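Local coordinates for outer surface protein (Bacillus cereus ATCC 14579, PDB 1X7F) that is of uncharacterised function but probably hydrolyses 6-phospho-N-acetylmuramic acid-containing sugars derived from the cell wall, at residues 91-96 / 121-126; 140-145 / 166-171; 32-37 / 59-64; 130-135 / 158-163; 201-206 / 246-251. All coordinates share one frame; numbering follows the deposited sequence.

Interaction 1 of 5, residues 91-96 / 121-126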
# COMPACT_ATOMS: atom_id res chain seq x y z
N ILE A 91 -2.32 13.92 -11.27
CA ILE A 91 -2.88 14.83 -10.28
C ILE A 91 -1.87 15.95 -9.96
O ILE A 91 -0.75 15.67 -9.52
CB ILE A 91 -3.35 14.09 -9.00
CG1 ILE A 91 -4.36 12.96 -9.33
CG2 ILE A 91 -3.94 15.06 -7.97
CD1 ILE A 91 -5.64 13.42 -10.08
N LEU A 92 -2.29 17.19 -10.22
CA LEU A 92 -1.47 18.38 -9.95
C LEU A 92 -1.72 19.00 -8.58
O LEU A 92 -2.85 19.29 -8.21
CB LEU A 92 -1.70 19.46 -11.02
CG LEU A 92 -0.61 19.74 -12.06
CD1 LEU A 92 -1.15 20.70 -13.11
CD2 LEU A 92 0.66 20.31 -11.43
N ASP A 93 -0.63 19.20 -7.83
CA ASP A 93 -0.67 20.05 -6.65
C ASP A 93 0.07 21.36 -6.93
O ASP A 93 1.30 21.38 -7.08
CB ASP A 93 -0.07 19.33 -5.44
CG ASP A 93 -0.57 19.89 -4.12
OD1 ASP A 93 -0.99 21.07 -4.09
OD2 ASP A 93 -0.57 19.21 -3.07
N VAL A 94 -0.69 22.44 -7.04
CA VAL A 94 -0.12 23.75 -7.34
C VAL A 94 -0.22 24.65 -6.10
O VAL A 94 -1.27 24.71 -5.45
CB VAL A 94 -0.80 24.41 -8.59
CG1 VAL A 94 -0.14 25.74 -8.96
CG2 VAL A 94 -0.76 23.45 -9.79
N ALA A 95 0.89 25.31 -5.76
CA ALA A 95 0.93 26.27 -4.65
C ALA A 95 -0.02 27.45 -4.90
O ALA A 95 0.10 28.14 -5.92
CB ALA A 95 2.36 26.75 -4.41
N PRO A 96 -0.97 27.67 -3.98
CA PRO A 96 -1.94 28.77 -4.08
C PRO A 96 -1.33 30.18 -4.16
O PRO A 96 -2.06 31.14 -4.39
CB PRO A 96 -2.78 28.62 -2.81
CG PRO A 96 -2.67 27.17 -2.49
CD PRO A 96 -1.23 26.84 -2.79
N ARG A 121 -5.18 18.67 -6.55
CA ARG A 121 -5.28 18.46 -5.11
C ARG A 121 -5.63 19.75 -4.38
O ARG A 121 -5.13 20.84 -4.72
CB ARG A 121 -4.01 17.83 -4.55
CG ARG A 121 -4.19 17.27 -3.14
CD ARG A 121 -3.25 16.14 -2.77
NE ARG A 121 -3.49 15.67 -1.40
CZ ARG A 121 -3.01 16.27 -0.33
NH1 ARG A 121 -2.28 17.37 -0.45
NH2 ARG A 121 -3.26 15.79 0.88
N LEU A 122 -6.53 19.62 -3.41
CA LEU A 122 -6.82 20.69 -2.47
C LEU A 122 -6.18 20.29 -1.15
O LEU A 122 -6.80 19.65 -0.30
CB LEU A 122 -8.33 20.91 -2.33
CG LEU A 122 -9.10 21.37 -3.57
CD1 LEU A 122 -10.55 21.62 -3.20
CD2 LEU A 122 -8.49 22.61 -4.21
N ASP A 123 -4.91 20.66 -1.02
CA ASP A 123 -4.09 20.38 0.15
C ASP A 123 -4.71 20.99 1.42
O ASP A 123 -4.77 20.35 2.48
CB ASP A 123 -2.69 20.95 -0.09
CG ASP A 123 -1.69 20.54 0.97
OD1 ASP A 123 -1.77 19.38 1.44
OD2 ASP A 123 -0.78 21.30 1.37
N VAL A 124 -5.19 22.22 1.29
CA VAL A 124 -5.96 22.89 2.33
C VAL A 124 -7.37 23.10 1.79
O VAL A 124 -7.56 23.35 0.59
CB VAL A 124 -5.28 24.22 2.79
CG1 VAL A 124 -6.19 25.04 3.70
CG2 VAL A 124 -3.96 23.93 3.51
N GLY A 125 -8.36 22.98 2.67
CA GLY A 125 -9.76 23.11 2.29
C GLY A 125 -10.32 24.52 2.42
O GLY A 125 -9.61 25.47 2.77
N PHE A 126 -11.61 24.64 2.10
CA PHE A 126 -12.32 25.90 2.20
C PHE A 126 -13.56 25.68 3.08
O PHE A 126 -13.49 24.94 4.07
CB PHE A 126 -12.70 26.42 0.80
CG PHE A 126 -11.57 26.33 -0.21
CD1 PHE A 126 -11.44 25.20 -1.02
CD2 PHE A 126 -10.63 27.35 -0.33
CE1 PHE A 126 -10.40 25.10 -1.95
CE2 PHE A 126 -9.59 27.26 -1.25
CZ PHE A 126 -9.47 26.13 -2.06
O HOH W 1 0.49 18.03 -0.32
O HOH W 2 -3.59 22.88 -6.84
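Leu92 and Arg121 tie together two neighbouring parallel strands, 89-94 and 119-122, of a (beta/alpha)8 barrel, close to the C-terminal ends of the strands, where proteins of this fold usually carry their pocket. The tight part is the backbone: Arg121 N donates to Leu92 O at 2.9 Å, with an N-H...O angle of 163°. Just before it in the strand, Ile91 lays its CG2 branch 4.1 Å from the same Arg121 N. Leu92 itself turns its side chain the other way, to helix 110-115.

Further along, the contact becomes polar and looser. The Arg121 chain leaves with CG opposite the backbone N (chi1 -166°) and stays extended to NE, carrying the guanidinium to Asp93 and Asp123, with which it forms a salt-bridge network. Asp93 OD2 meets the edge of that group in a long salt bridge, 3.6 Å from NH1, the two planes turned 55° apart. Asp123 grips the same nitrogen more closely: Arg121 NH1 to Asp123 OD1 is 2.8 Å, reached from above the carboxylate plane. Cys170 O and Asn172 OD1 take bonds from NH2, which helps fix the rotation of the guanidinium.

Water fills in where direct contact stops. One molecule accepts from Val94 N at 2.9 Å and can donate weakly to Arg121 O, one of several acceptors competing for its protons. Another, with the same competition around it, can donate to Asp93 OD2 at 3.2 Å or, weakly, to Asp123 OD1.

Interaction 2 of 5, residues 140-145 / 166-171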
# COMPACT_ATOMS: atom_id res chain seq x y z
N GLY A 140 -13.82 18.17 -16.90
CA GLY A 140 -13.75 16.77 -16.47
C GLY A 140 -12.62 16.50 -15.50
O GLY A 140 -12.06 15.40 -15.48
N LEU A 141 -12.28 17.51 -14.70
CA LEU A 141 -11.17 17.40 -13.76
C LEU A 141 -11.61 16.78 -12.44
O LEU A 141 -12.69 17.09 -11.92
CB LEU A 141 -10.53 18.77 -13.54
CG LEU A 141 -9.72 19.34 -14.71
CD1 LEU A 141 -9.59 20.85 -14.62
CD2 LEU A 141 -8.35 18.68 -14.79
N LYS A 142 -10.78 15.89 -11.90
CA LYS A 142 -11.00 15.31 -10.58
C LYS A 142 -10.59 16.31 -9.51
O LYS A 142 -9.59 17.02 -9.66
CB LYS A 142 -10.18 14.03 -10.40
CG LYS A 142 -10.62 12.84 -11.24
CD LYS A 142 -11.85 12.15 -10.66
CE LYS A 142 -12.48 11.20 -11.67
NZ LYS A 142 -12.87 11.91 -12.92
N ILE A 143 -11.36 16.38 -8.42
CA ILE A 143 -10.98 17.21 -7.28
C ILE A 143 -10.48 16.30 -6.17
O ILE A 143 -11.26 15.59 -5.54
CB ILE A 143 -12.16 18.10 -6.77
CG1 ILE A 143 -12.87 18.86 -7.92
CG2 ILE A 143 -11.69 19.04 -5.66
CD1 ILE A 143 -11.98 19.78 -8.76
N GLU A 144 -9.16 16.31 -5.96
CA GLU A 144 -8.54 15.51 -4.90
C GLU A 144 -8.54 16.25 -3.56
O GLU A 144 -8.03 17.36 -3.44
CB GLU A 144 -7.12 15.08 -5.27
CG GLU A 144 -6.50 14.15 -4.23
CD GLU A 144 -5.30 13.41 -4.76
OE1 GLU A 144 -5.46 12.25 -5.19
OE2 GLU A 144 -4.19 13.97 -4.74
N LEU A 145 -9.13 15.61 -2.55
CA LEU A 145 -9.20 16.18 -1.21
C LEU A 145 -8.12 15.57 -0.31
O LEU A 145 -7.63 14.47 -0.57
CB LEU A 145 -10.58 15.94 -0.60
CG LEU A 145 -11.82 16.42 -1.36
CD1 LEU A 145 -13.04 15.85 -0.68
CD2 LEU A 145 -11.91 17.94 -1.44
N ALA A 166 -16.78 13.23 -9.00
CA ALA A 166 -15.57 13.98 -9.37
C ALA A 166 -14.51 13.98 -8.25
O ALA A 166 -13.33 14.26 -8.49
CB ALA A 166 -15.93 15.41 -9.79
N LEU A 167 -14.92 13.63 -7.03
CA LEU A 167 -14.02 13.60 -5.88
C LEU A 167 -13.14 12.35 -5.78
O LEU A 167 -13.59 11.23 -6.04
CB LEU A 167 -14.81 13.77 -4.58
CG LEU A 167 -15.54 15.10 -4.33
CD1 LEU A 167 -16.37 15.01 -3.05
CD2 LEU A 167 -14.58 16.28 -4.28
N ILE A 168 -11.87 12.57 -5.44
CA ILE A 168 -10.96 11.54 -4.94
C ILE A 168 -10.27 12.09 -3.69
O ILE A 168 -10.45 13.27 -3.33
CB ILE A 168 -9.93 11.07 -6.02
CG1 ILE A 168 -9.09 12.24 -6.55
CG2 ILE A 168 -10.64 10.33 -7.17
CD1 ILE A 168 -7.98 11.83 -7.52
N GLY A 169 -9.49 11.25 -3.01
CA GLY A 169 -8.80 11.65 -1.81
C GLY A 169 -7.37 11.13 -1.75
O GLY A 169 -7.09 9.99 -2.15
N CYS A 170 -6.47 11.97 -1.26
CA CYS A 170 -5.11 11.51 -0.99
C CYS A 170 -4.60 12.11 0.31
O CYS A 170 -4.78 13.30 0.58
CB CYS A 170 -4.17 11.84 -2.16
SG CYS A 170 -2.50 11.21 -1.98
N HIS A 171 -3.97 11.26 1.11
CA HIS A 171 -3.31 11.68 2.33
C HIS A 171 -2.13 12.60 2.06
O HIS A 171 -1.63 12.63 0.92
CB HIS A 171 -2.78 10.45 3.04
CG HIS A 171 -3.78 9.78 3.92
ND1 HIS A 171 -4.03 10.19 5.21
CD2 HIS A 171 -4.55 8.68 3.72
CE1 HIS A 171 -4.93 9.40 5.76
NE2 HIS A 171 -5.27 8.48 4.87
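Ile143 and Ala166 start a parallel strand pair, with Ile143 N bonded to Ala166 O at 2.9 Å. The ladder then zigzags: Ile168 N gives to Ile143 O, Leu145 N to Ile168 O at 2.8 Å, and Cys170 N to Leu145 O at 2.8 Å, this last one nearly along the C=O axis. The short strand axes diverge by 34°, the strong twist of a barrel wall.

Side chains follow the two faces. On one, Leu145 CD1 meets Leu167 CD2 at 3.9 Å, and Ile143 CB touches that same methyl. On the other, Glu144 starts with CG opposite its backbone N (chi1 -175°) and runs extended, laying its carboxylate close against Cys170 CB. Its OE1 also comes 3.5 Å from Ile168 CD1. At the edge, the bent Lys142 chain drapes its CD over Ala166 O.

What positions the acid lies in the next shell. Arg57 makes a salt bridge to Glu144 OE1, while Arg121 NE forms only a long, weak pair with OE2. Strands 142-146 and 167-170 belong to one beta-alpha-beta unit; its helix 153-157 covers Leu145 and Leu167, while strand 89-94 supplies Ile91 to the Glu144 and Ile168 face.

Interaction 3 of 5, residues 32-37 / 59-64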
# COMPACT_ATOMS: atom_id res chain seq x y z
N SER A 32 5.73 10.09 -7.72
CA SER A 32 5.68 11.56 -7.65
C SER A 32 6.76 12.17 -8.52
O SER A 32 7.82 11.58 -8.68
CB SER A 32 5.82 12.04 -6.20
OG SER A 32 4.68 11.67 -5.46
N LEU A 33 6.46 13.36 -9.07
CA LEU A 33 7.45 14.17 -9.81
C LEU A 33 7.59 15.57 -9.21
O LEU A 33 6.65 16.12 -8.64
CB LEU A 33 7.08 14.30 -11.30
CG LEU A 33 6.93 13.02 -12.13
CD1 LEU A 33 6.58 13.39 -13.57
CD2 LEU A 33 8.19 12.19 -12.09
N TYR A 34 8.79 16.13 -9.34
CA TYR A 34 9.07 17.50 -8.91
C TYR A 34 9.95 18.09 -9.99
O TYR A 34 11.16 18.23 -9.80
CB TYR A 34 9.76 17.53 -7.52
CG TYR A 34 8.96 16.76 -6.48
CD1 TYR A 34 9.19 15.41 -6.26
CD2 TYR A 34 7.95 17.38 -5.75
CE1 TYR A 34 8.44 14.68 -5.33
CE2 TYR A 34 7.19 16.67 -4.83
CZ TYR A 34 7.44 15.33 -4.62
OH TYR A 34 6.69 14.63 -3.71
N PRO A 35 9.34 18.42 -11.13
CA PRO A 35 10.11 18.78 -12.32
C PRO A 35 11.11 19.93 -12.12
O PRO A 35 12.15 19.94 -12.78
CB PRO A 35 9.02 19.15 -13.34
CG PRO A 35 7.83 18.39 -12.87
CD PRO A 35 7.89 18.49 -11.38
N GLU A 36 10.79 20.86 -11.23
CA GLU A 36 11.68 22.01 -11.00
C GLU A 36 13.00 21.60 -10.33
O GLU A 36 14.00 22.30 -10.45
CB GLU A 36 10.98 23.12 -10.21
CG GLU A 36 10.71 22.79 -8.75
CD GLU A 36 9.68 23.72 -8.14
OE1 GLU A 36 8.48 23.53 -8.41
OE2 GLU A 36 10.08 24.64 -7.39
N HIS A 37 12.98 20.46 -9.63
CA HIS A 37 14.18 19.92 -8.99
C HIS A 37 14.94 18.92 -9.88
O HIS A 37 15.83 18.22 -9.40
CB HIS A 37 13.82 19.26 -7.66
CG HIS A 37 13.19 20.19 -6.67
ND1 HIS A 37 13.66 21.46 -6.45
CD2 HIS A 37 12.13 20.02 -5.85
CE1 HIS A 37 12.91 22.05 -5.53
NE2 HIS A 37 11.98 21.19 -5.14
N PHE A 59 1.59 11.82 -9.09
CA PHE A 59 1.43 13.02 -8.28
C PHE A 59 2.49 14.04 -8.67
O PHE A 59 3.68 13.77 -8.61
CB PHE A 59 1.50 12.70 -6.78
CG PHE A 59 1.52 13.94 -5.90
CD1 PHE A 59 0.35 14.70 -5.72
CD2 PHE A 59 2.70 14.36 -5.28
CE1 PHE A 59 0.36 15.85 -4.92
CE2 PHE A 59 2.73 15.51 -4.47
CZ PHE A 59 1.55 16.26 -4.29
N THR A 60 2.07 15.21 -9.10
CA THR A 60 3.05 16.21 -9.50
C THR A 60 2.85 17.54 -8.78
O THR A 60 1.73 17.95 -8.49
CB THR A 60 3.16 16.38 -11.02
OG1 THR A 60 3.97 17.52 -11.31
CG2 THR A 60 1.82 16.73 -11.65
N CYS A 61 3.98 18.19 -8.52
CA CYS A 61 4.05 19.31 -7.62
C CYS A 61 4.65 20.55 -8.29
O CYS A 61 5.80 20.53 -8.75
CB CYS A 61 4.91 18.90 -6.44
SG CYS A 61 4.68 19.89 -4.97
N LEU A 62 3.87 21.62 -8.35
CA LEU A 62 4.34 22.89 -8.88
C LEU A 62 4.55 23.86 -7.73
O LEU A 62 3.60 24.42 -7.19
CB LEU A 62 3.36 23.45 -9.93
CG LEU A 62 3.62 24.81 -10.61
CD1 LEU A 62 5.02 24.95 -11.24
CD2 LEU A 62 2.53 25.08 -11.65
N LEU A 63 5.82 24.03 -7.35
CA LEU A 63 6.19 24.81 -6.18
C LEU A 63 6.43 26.28 -6.49
O LEU A 63 6.02 27.15 -5.73
CB LEU A 63 7.42 24.20 -5.50
CG LEU A 63 7.24 22.74 -5.06
CD1 LEU A 63 8.46 21.88 -5.37
CD2 LEU A 63 6.88 22.69 -3.59
N SER A 64 7.08 26.56 -7.62
CA SER A 64 7.48 27.92 -7.97
C SER A 64 7.22 28.23 -9.44
O SER A 64 7.39 27.37 -10.31
CB SER A 64 8.96 28.13 -7.64
OG SER A 64 9.43 29.34 -8.19
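Parallel strand pairing that gives way to loop contacts joins Ser32-His37 to Phe59-Ser64, at the C-terminal ends of strands 28-33 and 55-62, a beta-alpha-beta unit of the barrel. Leu33 N bonds Phe59 O at 2.8 Å; the return bond, Cys61 N to Leu33 O, is weak at 3.4 Å, as the strands begin to part.

On the Ser32 and Phe59 face, Ser32 OG comes to the edge of the Phe59 ring, 3.3 Å from CD2, and its hydroxyl is bonded to Ile249 O. Tyr34 packs its CD2 against Cys61 CB at 3.5 Å, and Cys61 SG lies at the edge of the tyrosine ring, 5.2 Å from the centroid. Tyr34 OH is held by Gly250 O.

Beyond the strands Glu36 crosses Leu63 at about a right angle. With CG between the backbone N and carbonyl carbon (chi1 71°), it reaches across, and OE1 accepts from Leu63 N at 2.9 Å through its syn lone pair. Glu36 has two conformers, and the bond is doubtful for the other. The chemistry thus runs from apolar and sulfur-aromatic contacts, their hydroxyls satisfied by carbonyls of Ile249 and Gly250, to a carboxylate meeting backbone N-H at the rim.

Interaction 4 of 5, residues 130-135 / 158-163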
# COMPACT_ATOMS: atom_id res chain seq x y z
N THR A 130 -17.10 25.75 -1.73
CA THR A 130 -16.16 25.98 -2.83
C THR A 130 -15.77 24.66 -3.50
O THR A 130 -15.77 24.57 -4.73
CB THR A 130 -14.90 26.73 -2.33
OG1 THR A 130 -15.29 27.97 -1.72
CG2 THR A 130 -14.04 27.19 -3.50
N GLU A 131 -15.45 23.66 -2.68
CA GLU A 131 -15.15 22.30 -3.14
C GLU A 131 -16.29 21.73 -3.99
O GLU A 131 -16.06 21.23 -5.09
CB GLU A 131 -14.89 21.38 -1.94
CG GLU A 131 -13.53 21.55 -1.28
CD GLU A 131 -13.51 22.63 -0.20
OE1 GLU A 131 -14.29 23.60 -0.27
OE2 GLU A 131 -12.69 22.51 0.73
N ALA A 132 -17.51 21.83 -3.45
CA ALA A 132 -18.73 21.38 -4.13
C ALA A 132 -18.86 21.93 -5.55
O ALA A 132 -19.15 21.15 -6.49
CB ALA A 132 -19.96 21.73 -3.31
N LYS A 133 -18.66 23.27 -5.70
CA LYS A 133 -18.78 23.93 -7.00
C LYS A 133 -17.68 23.52 -7.98
O LYS A 133 -17.89 23.53 -9.20
CB LYS A 133 -18.79 25.45 -6.85
CG LYS A 133 -20.18 26.03 -6.58
CD LYS A 133 -20.24 26.72 -5.22
CE LYS A 133 -19.83 28.19 -5.33
NZ LYS A 133 -19.33 28.70 -4.02
N MET A 134 -16.51 23.17 -7.44
CA MET A 134 -15.38 22.75 -8.26
C MET A 134 -15.59 21.38 -8.91
O MET A 134 -15.04 21.11 -9.99
CB MET A 134 -14.09 22.76 -7.44
CG MET A 134 -13.57 24.15 -7.13
SD MET A 134 -12.24 24.14 -5.92
CE MET A 134 -10.83 23.67 -6.94
N THR A 135 -16.39 20.52 -8.26
CA THR A 135 -16.70 19.19 -8.79
C THR A 135 -17.58 19.27 -10.04
O THR A 135 -17.69 18.29 -10.79
CB THR A 135 -17.37 18.29 -7.72
OG1 THR A 135 -18.67 18.79 -7.40
CG2 THR A 135 -16.63 18.37 -6.40
N LEU A 158 -20.69 17.45 0.61
CA LEU A 158 -21.83 16.75 -0.00
C LEU A 158 -23.20 17.29 0.41
O LEU A 158 -24.21 16.97 -0.23
CB LEU A 158 -21.74 15.25 0.25
CG LEU A 158 -20.46 14.54 -0.23
CD1 LEU A 158 -20.38 13.14 0.34
CD2 LEU A 158 -20.37 14.51 -1.75
N SER A 159 -23.25 18.11 1.47
CA SER A 159 -24.49 18.76 1.89
C SER A 159 -24.87 19.89 0.93
O SER A 159 -26.03 20.33 0.90
CB SER A 159 -24.40 19.29 3.33
OG SER A 159 -23.70 20.51 3.39
N HIS A 160 -23.89 20.34 0.16
CA HIS A 160 -24.13 21.25 -0.96
C HIS A 160 -24.35 20.41 -2.23
O HIS A 160 -24.07 19.21 -2.23
CB HIS A 160 -22.96 22.23 -1.13
CG HIS A 160 -22.54 22.90 0.14
ND1 HIS A 160 -23.28 23.89 0.75
CD2 HIS A 160 -21.45 22.72 0.92
CE1 HIS A 160 -22.67 24.29 1.85
NE2 HIS A 160 -21.55 23.60 1.98
N GLN A 161 -24.88 21.02 -3.29
CA GLN A 161 -25.05 20.30 -4.55
C GLN A 161 -23.69 19.99 -5.19
O GLN A 161 -23.11 20.82 -5.90
CB GLN A 161 -25.97 21.06 -5.51
CG GLN A 161 -27.43 20.59 -5.48
CD GLN A 161 -28.17 20.95 -4.19
OE1 GLN A 161 -27.74 20.58 -3.09
NE2 GLN A 161 -29.30 21.64 -4.33
N ALA A 162 -23.21 18.78 -4.92
CA ALA A 162 -21.87 18.37 -5.32
C ALA A 162 -21.88 17.06 -6.10
O ALA A 162 -22.60 16.13 -5.75
CB ALA A 162 -20.97 18.24 -4.10
N ASN A 163 -21.06 17.00 -7.16
CA ASN A 163 -20.84 15.76 -7.89
C ASN A 163 -19.80 14.91 -7.16
O ASN A 163 -18.59 15.09 -7.35
CB ASN A 163 -20.38 16.05 -9.33
CG ASN A 163 -20.07 14.77 -10.13
OD1 ASN A 163 -20.37 13.65 -9.66
ND2 ASN A 163 -19.46 14.93 -11.33
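Ala132 and Ala162 bring a helix and an irregular loop within 4.5 Å of each other, CA to CA. Segment 130-135 covers most of the short helix 129-134, bonded from Met134 N to Thr130 O. Segment 158-163 has no regular structure; from His160 onward its backbone is largely stretched out and runs past the helix, Asn163 ending beside Thr135.

Two small groups let the chains come this near. The Ala132 methyl meets Ala162 CB at 3.7 Å and His160 CB, also at 3.7 Å, so that one carbon of the helix seats against two of the loop. The polar link is Thr135. Its OG1 lies between the backbone N and the carbonyl carbon (chi1 68°), turned back on the helix, where it donates to Ala132 O at 2.6 Å. That leaves the oxygen to accept from Asn163 N at 3.0 Å, in a rather bent bond of 141°. One hydroxyl therefore serves both segments, binding the loop to the helix.

The contact lies on the outside of the barrel. From the same helix, Met134 and Glu131 pack on strands 119-122 and 142-146, Thr135 touches Ile143, and the loop leads from helix 153-157 into strand 167-170.

Interaction 5 of 5, residues 201-206 / 246-251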
# COMPACT_ATOMS: atom_id res chain seq x y z
N ALA A 201 -5.95 7.32 -1.45
CA ALA A 201 -4.55 7.07 -1.74
C ALA A 201 -3.69 7.56 -0.56
O ALA A 201 -4.08 8.46 0.18
CB ALA A 201 -4.14 7.78 -3.06
N ALA A 202 -2.53 6.94 -0.39
CA ALA A 202 -1.53 7.39 0.58
C ALA A 202 -0.14 7.23 -0.05
O ALA A 202 0.03 6.57 -1.09
CB ALA A 202 -1.62 6.58 1.89
N PHE A 203 0.85 7.80 0.64
CA PHE A 203 2.23 7.86 0.16
C PHE A 203 3.16 6.91 0.90
O PHE A 203 3.07 6.75 2.13
CB PHE A 203 2.77 9.28 0.34
CG PHE A 203 2.25 10.28 -0.66
CD1 PHE A 203 1.28 11.21 -0.29
CD2 PHE A 203 2.75 10.31 -1.96
CE1 PHE A 203 0.83 12.17 -1.20
CE2 PHE A 203 2.31 11.25 -2.87
CZ PHE A 203 1.34 12.18 -2.49
N ILE A 204 4.05 6.30 0.14
CA ILE A 204 5.15 5.52 0.69
C ILE A 204 6.47 6.15 0.26
O ILE A 204 6.52 6.96 -0.67
CB ILE A 204 5.07 4.04 0.24
CG1 ILE A 204 5.29 3.90 -1.28
CG2 ILE A 204 3.77 3.40 0.74
CD1 ILE A 204 5.32 2.45 -1.76
N THR A 205 7.55 5.77 0.94
CA THR A 205 8.84 6.39 0.68
C THR A 205 9.88 5.41 0.14
O THR A 205 10.01 4.27 0.62
CB THR A 205 9.33 7.11 1.94
OG1 THR A 205 10.50 7.89 1.63
CG2 THR A 205 9.80 6.13 3.02
N SER A 206 10.58 5.86 -0.88
CA SER A 206 11.73 5.17 -1.42
C SER A 206 12.97 5.43 -0.56
O SER A 206 13.12 6.50 0.05
CB SER A 206 11.96 5.63 -2.86
OG SER A 206 13.25 5.30 -3.32
N ASP A 246 -4.96 3.45 -3.80
CA ASP A 246 -3.76 3.79 -4.58
C ASP A 246 -2.54 4.01 -3.70
O ASP A 246 -2.61 4.68 -2.66
CB ASP A 246 -4.03 5.01 -5.48
CG ASP A 246 -5.13 4.76 -6.51
OD1 ASP A 246 -5.63 3.61 -6.59
OD2 ASP A 246 -5.56 5.63 -7.29
N VAL A 247 -1.41 3.44 -4.11
CA VAL A 247 -0.17 3.59 -3.36
C VAL A 247 0.82 4.41 -4.20
O VAL A 247 1.16 4.02 -5.31
CB VAL A 247 0.40 2.20 -2.92
CG1 VAL A 247 1.80 2.32 -2.33
CG2 VAL A 247 -0.53 1.53 -1.92
N ILE A 248 1.23 5.56 -3.67
CA ILE A 248 2.08 6.49 -4.43
C ILE A 248 3.42 6.66 -3.73
O ILE A 248 3.46 6.94 -2.53
CB ILE A 248 1.38 7.89 -4.60
CG1 ILE A 248 -0.05 7.73 -5.15
CG2 ILE A 248 2.19 8.80 -5.52
CD1 ILE A 248 -0.93 8.99 -5.03
N ILE A 249 4.52 6.50 -4.46
CA ILE A 249 5.85 6.86 -3.95
C ILE A 249 5.97 8.39 -3.89
O ILE A 249 5.85 9.06 -4.92
CB ILE A 249 6.98 6.27 -4.83
CG1 ILE A 249 6.71 4.78 -5.11
CG2 ILE A 249 8.36 6.53 -4.20
CD1 ILE A 249 7.65 4.14 -6.07
N GLY A 250 6.22 8.92 -2.69
CA GLY A 250 6.21 10.35 -2.43
C GLY A 250 7.47 11.09 -2.85
O GLY A 250 7.40 12.26 -3.22
N ASN A 251 8.62 10.42 -2.77
CA ASN A 251 9.88 11.00 -3.27
C ASN A 251 10.30 10.45 -4.64
O ASN A 251 9.78 9.42 -5.08
CB ASN A 251 11.03 10.91 -2.21
CG ASN A 251 11.12 9.53 -1.50
OD1 ASN A 251 11.96 9.34 -0.61
ND2 ASN A 251 10.28 8.59 -1.88
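Phe203 and Ile248 meet because each first torsion sends its chain back beside its own backbone N: Phe203 CG with chi1 -75°, Ile248 CG1 with chi1 -50°. That leaves Ile248 CG2 facing the phenyl ring, 3.6 Å from Phe203 CE2. The two belong to adjacent parallel strands, 201-204 and 246-249, the seventh and eighth of the (beta/alpha)8 barrel.

Four bonds run down the pair, among them Ile248 N to Ala202 O at 3.0 Å and Ile204 N to Ile248 O at 2.8 Å. On the face of Phe203, Ala201 CB touches Ile248 CD1 at 4.0 Å, and Cys170 and Ser32 pack in from other strands. On the reverse face, Ile204 and Val247 cross at about a right angle, Ile204 CD1 lying 3.6 Å from Val247 CG1, with helix 231-240 covering both residues. Asp246 carries its carboxylate away from the pair: OD2 takes salt bridges from both Arg57 and Arg199, and OD1 accepts from Lys28 N.

Past the strand, Gly250 CA packs 3.5 Å from Phe203 CD2, while Gly250 N closes the ladder on Ile204 O at 2.8 Å, with an N-H...O angle of 169°.

Interactions 1, 2, 3 and 5 are cross-sections of one barrel wall, while interaction 4 sits outside it; 1, 2 and 5 are buried, 3 and 4 only partly. Interactions 2 and 5 are regular ladders, aliphatic on the outer face, with Phe203 and buried acids on the inner one; a probable hydrogen bond, His171 N to Ala201 O, joins them where the sheet closes. Interaction 1 probably bonds to interaction 3 through Asp93 N and Thr60 O, but has one direct strand bond and a charged, watered end. Interaction 3 ends in a carboxylate at the rim. Interaction 4 relies on small aliphatic groups and one hydroxyl, and backs onto interaction 2 through Thr135.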